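Local coordinates for protein BexL (Amycolatopsis orientalis, PDB 4XRW) that probably cyclises and aromatises a polyketide chain as a di-domain aromatase/cyclase of the type II polyketide synthase pathway to BE-7585A, at residues M21-A34 with A120-R132. Numbering follows the deposited sequence.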
# COMPACT_ATOMS: atom_id res chain seq x y z
N MET A 21 6.94 -32.07 -5.25
CA MET A 21 7.13 -30.65 -5.53
C MET A 21 6.38 -30.23 -6.80
O MET A 21 6.86 -30.48 -7.91
CB MET A 21 8.62 -30.31 -5.67
CG MET A 21 8.92 -28.81 -5.86
SD MET A 21 9.05 -27.81 -4.34
CE MET A 21 10.77 -28.02 -3.93
N ARG A 22 5.23 -29.58 -6.63
CA ARG A 22 4.42 -29.13 -7.75
C ARG A 22 4.85 -27.80 -8.31
O ARG A 22 5.39 -26.95 -7.59
CB ARG A 22 2.95 -29.03 -7.36
CG ARG A 22 2.25 -30.34 -7.39
CD ARG A 22 0.78 -30.17 -7.66
NE ARG A 22 0.06 -31.37 -7.22
CZ ARG A 22 -1.25 -31.43 -7.02
NH1 ARG A 22 -2.00 -30.35 -7.22
NH2 ARG A 22 -1.80 -32.56 -6.63
N GLU A 23 4.57 -27.62 -9.60
CA GLU A 23 4.87 -26.38 -10.31
C GLU A 23 3.59 -25.82 -10.91
O GLU A 23 2.71 -26.58 -11.34
CB GLU A 23 5.93 -26.63 -11.39
CG GLU A 23 7.33 -26.93 -10.84
CD GLU A 23 8.36 -27.25 -11.92
OE1 GLU A 23 8.26 -28.31 -12.57
OE2 GLU A 23 9.29 -26.43 -12.11
N ALA A 24 3.47 -24.50 -10.93
CA ALA A 24 2.36 -23.86 -11.62
C ALA A 24 2.87 -22.67 -12.38
O ALA A 24 3.95 -22.15 -12.08
CB ALA A 24 1.28 -23.42 -10.65
N GLU A 25 2.11 -22.29 -13.40
CA GLU A 25 2.41 -21.09 -14.17
C GLU A 25 1.14 -20.43 -14.66
O GLU A 25 0.24 -21.07 -15.21
CB GLU A 25 3.33 -21.35 -15.38
CG GLU A 25 3.68 -20.02 -16.09
CD GLU A 25 4.63 -20.11 -17.28
OE1 GLU A 25 4.51 -19.22 -18.17
OE2 GLU A 25 5.51 -21.00 -17.32
N HIS A 26 1.09 -19.13 -14.45
CA HIS A 26 0.02 -18.28 -14.93
C HIS A 26 0.63 -17.12 -15.70
O HIS A 26 1.78 -16.73 -15.45
CB HIS A 26 -0.82 -17.78 -13.76
CG HIS A 26 -1.50 -18.86 -12.99
ND1 HIS A 26 -0.87 -19.61 -12.01
CD2 HIS A 26 -2.77 -19.32 -13.05
CE1 HIS A 26 -1.72 -20.48 -11.51
NE2 HIS A 26 -2.88 -20.32 -12.12
N ASP A 27 -0.08 -16.59 -16.69
CA ASP A 27 0.43 -15.40 -17.35
C ASP A 27 -0.70 -14.44 -17.73
O ASP A 27 -1.88 -14.79 -17.64
CB ASP A 27 1.29 -15.77 -18.57
CG ASP A 27 0.56 -16.62 -19.56
OD1 ASP A 27 -0.48 -16.16 -20.09
OD2 ASP A 27 1.03 -17.74 -19.82
N ILE A 28 -0.31 -13.22 -18.07
CA ILE A 28 -1.21 -12.17 -18.51
C ILE A 28 -0.43 -11.21 -19.40
O ILE A 28 0.79 -11.12 -19.28
CB ILE A 28 -1.84 -11.44 -17.31
CG1 ILE A 28 -3.15 -10.77 -17.71
CG2 ILE A 28 -0.85 -10.45 -16.71
CD1 ILE A 28 -4.06 -10.45 -16.58
N LEU A 29 -1.13 -10.52 -20.31
CA LEU A 29 -0.50 -9.47 -21.11
C LEU A 29 -0.76 -8.15 -20.45
O LEU A 29 -1.86 -7.91 -19.95
CB LEU A 29 -1.06 -9.45 -22.55
CG LEU A 29 -0.89 -10.72 -23.37
CD1 LEU A 29 -1.72 -10.62 -24.66
CD2 LEU A 29 0.57 -11.00 -23.68
N VAL A 30 0.25 -7.28 -20.44
CA VAL A 30 0.16 -5.96 -19.80
C VAL A 30 0.60 -4.86 -20.78
O VAL A 30 1.63 -4.99 -21.44
CB VAL A 30 1.03 -5.90 -18.53
CG1 VAL A 30 1.03 -4.50 -17.93
CG2 VAL A 30 0.56 -6.94 -17.49
N ASP A 31 -0.17 -3.77 -20.86
CA ASP A 31 0.12 -2.72 -21.85
C ASP A 31 1.09 -1.67 -21.31
O ASP A 31 0.78 -0.48 -21.21
CB ASP A 31 -1.18 -2.06 -22.32
CG ASP A 31 -2.10 -3.04 -23.06
OD1 ASP A 31 -1.60 -4.00 -23.70
OD2 ASP A 31 -3.34 -2.85 -23.00
N ALA A 32 2.27 -2.15 -20.93
CA ALA A 32 3.42 -1.32 -20.62
C ALA A 32 4.65 -2.08 -21.09
O ALA A 32 4.58 -3.29 -21.30
CB ALA A 32 3.50 -1.00 -19.12
N PRO A 33 5.76 -1.39 -21.28
CA PRO A 33 6.95 -2.12 -21.77
C PRO A 33 7.53 -3.04 -20.70
O PRO A 33 7.33 -2.81 -19.51
CB PRO A 33 7.92 -1.00 -22.14
CG PRO A 33 7.44 0.20 -21.42
CD PRO A 33 5.97 0.06 -21.23
N ALA A 34 8.23 -4.08 -21.14
CA ALA A 34 8.81 -5.08 -20.23
C ALA A 34 9.70 -4.48 -19.16
O ALA A 34 9.70 -4.93 -18.02
CB ALA A 34 9.59 -6.10 -21.02
N ALA A 120 6.75 -3.07 -28.13
CA ALA A 120 7.51 -2.00 -27.50
C ALA A 120 6.76 -1.37 -26.32
O ALA A 120 7.38 -0.77 -25.45
CB ALA A 120 7.86 -0.93 -28.51
N ALA A 121 5.44 -1.51 -26.32
CA ALA A 121 4.59 -0.87 -25.31
C ALA A 121 3.78 -1.91 -24.54
O ALA A 121 2.90 -1.56 -23.74
CB ALA A 121 3.66 0.13 -25.99
N THR A 122 4.07 -3.18 -24.79
CA THR A 122 3.23 -4.25 -24.30
C THR A 122 4.12 -5.45 -23.89
O THR A 122 5.14 -5.73 -24.53
CB THR A 122 2.17 -4.61 -25.38
OG1 THR A 122 0.85 -4.56 -24.83
CG2 THR A 122 2.41 -5.93 -25.97
N ALA A 123 3.74 -6.13 -22.81
CA ALA A 123 4.58 -7.19 -22.25
C ALA A 123 3.77 -8.37 -21.74
O ALA A 123 2.63 -8.22 -21.32
CB ALA A 123 5.44 -6.64 -21.12
N LYS A 124 4.39 -9.53 -21.79
CA LYS A 124 3.85 -10.75 -21.22
C LYS A 124 4.49 -10.99 -19.86
O LYS A 124 5.71 -11.05 -19.75
CB LYS A 124 4.11 -11.94 -22.14
CG LYS A 124 3.45 -13.22 -21.67
CD LYS A 124 3.88 -14.40 -22.53
CE LYS A 124 3.29 -15.71 -22.05
NZ LYS A 124 3.73 -16.87 -22.88
N VAL A 125 3.65 -11.10 -18.84
CA VAL A 125 4.11 -11.34 -17.48
C VAL A 125 3.75 -12.75 -17.10
O VAL A 125 2.59 -13.13 -17.12
CB VAL A 125 3.48 -10.35 -16.49
CG1 VAL A 125 3.97 -10.65 -15.05
CG2 VAL A 125 3.84 -8.94 -16.91
N ARG A 126 4.78 -13.53 -16.81
CA ARG A 126 4.64 -14.90 -16.36
C ARG A 126 4.92 -15.01 -14.87
O ARG A 126 5.94 -14.48 -14.40
CB ARG A 126 5.60 -15.78 -17.13
CG ARG A 126 5.44 -15.67 -18.64
CD ARG A 126 6.57 -16.37 -19.32
NE ARG A 126 6.73 -17.75 -18.87
CZ ARG A 126 7.85 -18.44 -19.01
NH1 ARG A 126 8.90 -17.87 -19.59
NH2 ARG A 126 7.93 -19.69 -18.56
N LEU A 127 4.05 -15.73 -14.17
CA LEU A 127 4.19 -15.92 -12.74
C LEU A 127 4.21 -17.40 -12.47
O LEU A 127 3.21 -18.10 -12.68
CB LEU A 127 3.05 -15.22 -12.00
CG LEU A 127 2.93 -15.46 -10.49
CD1 LEU A 127 4.18 -15.05 -9.76
CD2 LEU A 127 1.69 -14.72 -9.94
N LEU A 128 5.36 -17.90 -12.04
CA LEU A 128 5.55 -19.31 -11.76
C LEU A 128 5.58 -19.57 -10.27
O LEU A 128 6.11 -18.74 -9.52
CB LEU A 128 6.86 -19.80 -12.34
CG LEU A 128 6.97 -19.87 -13.86
CD1 LEU A 128 6.88 -18.49 -14.52
CD2 LEU A 128 8.29 -20.55 -14.21
N HIS A 129 5.07 -20.72 -9.85
CA HIS A 129 5.21 -21.16 -8.46
C HIS A 129 5.72 -22.57 -8.40
O HIS A 129 5.46 -23.39 -9.29
CB HIS A 129 3.88 -21.06 -7.71
CG HIS A 129 3.46 -19.65 -7.42
ND1 HIS A 129 2.71 -18.90 -8.30
CD2 HIS A 129 3.70 -18.85 -6.35
CE1 HIS A 129 2.51 -17.70 -7.78
NE2 HIS A 129 3.10 -17.65 -6.61
N ALA A 130 6.43 -22.86 -7.32
CA ALA A 130 6.85 -24.21 -7.03
C ALA A 130 6.55 -24.43 -5.56
O ALA A 130 6.98 -23.63 -4.74
CB ALA A 130 8.33 -24.38 -7.32
N TYR A 131 5.84 -25.49 -5.23
CA TYR A 131 5.47 -25.72 -3.84
C TYR A 131 5.34 -27.17 -3.50
O TYR A 131 5.16 -28.04 -4.37
CB TYR A 131 4.16 -25.01 -3.52
CG TYR A 131 3.12 -25.21 -4.58
CD1 TYR A 131 2.19 -26.22 -4.50
CD2 TYR A 131 3.11 -24.39 -5.69
CE1 TYR A 131 1.23 -26.40 -5.50
CE2 TYR A 131 2.20 -24.55 -6.67
CZ TYR A 131 1.27 -25.56 -6.59
OH TYR A 131 0.38 -25.66 -7.62
N ARG A 132 5.39 -27.44 -2.20
CA ARG A 132 5.01 -28.75 -1.73
C ARG A 132 4.37 -28.67 -0.36
O ARG A 132 4.47 -27.67 0.35
CB ARG A 132 6.21 -29.70 -1.72
CG ARG A 132 7.47 -29.19 -1.09
CD ARG A 132 8.54 -30.30 -1.11
NE ARG A 132 8.09 -31.48 -0.39
CZ ARG A 132 8.89 -32.42 0.13
NH1 ARG A 132 10.21 -32.32 0.02
NH2 ARG A 132 8.35 -33.46 0.76
O HOH W 1 1.80 -19.53 -10.77
O HOH W 2 7.99 -4.74 -23.68
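The ring of Tyr-131 takes the CB of Arg-22 over its face, an off-centre CH-pi contact with CB 4.1 Å from the ring centroid. With its CG set between the backbone N and the carbonyl carbon (chi1 45°), the tyrosine leans across to strand 22-30, where the methyl of Ala-24 meets the ring edge. Beyond the ring, Tyr-131 OH and the guanidinium of Arg-22 both end on Asp-145 of helix 138-166, which lies against this face of the sheet. His-26 reaches the same helix through NE2, hydrogen-bonded to Asp-149. Its other nitrogen, ND1, shares a water with His-129 ND1, the water lying in the plane of both rings and donating to Leu-127 O at 2.8 Å. Ten backbone hydrogen bonds in antiparallel register, from Arg-22 with Tyr-131 to Val-30 with Ala-123, join the first and last strands in chain order, neighbours at one edge of the seven-stranded antiparallel sheet of a helix-grip fold, which grips helix 138-166 and recurs in the second domain. Across the sheet from the helix, Arg-126 grips Glu-25 side-on: NE reaches OE1 at 2.8 Å from above the carboxylate plane. NH2 reaches OE2 at 3.0 Å in a nearly straight bond, on the syn side but well out of that plane. The carboxylate and guanidinium planes are 34° apart, and Arg-126 NH1 has a second carboxylate partner in Glu-116 of the next strand. Leu-128 runs alongside the glutamate, its CD1 3.9 Å from Glu-25 CG. Back on the face of Tyr-131 and His-26, Val-30 CG2 packs on Val-125 CG2 at 3.9 Å, and Val-37 of helix 34-42 touches both valines.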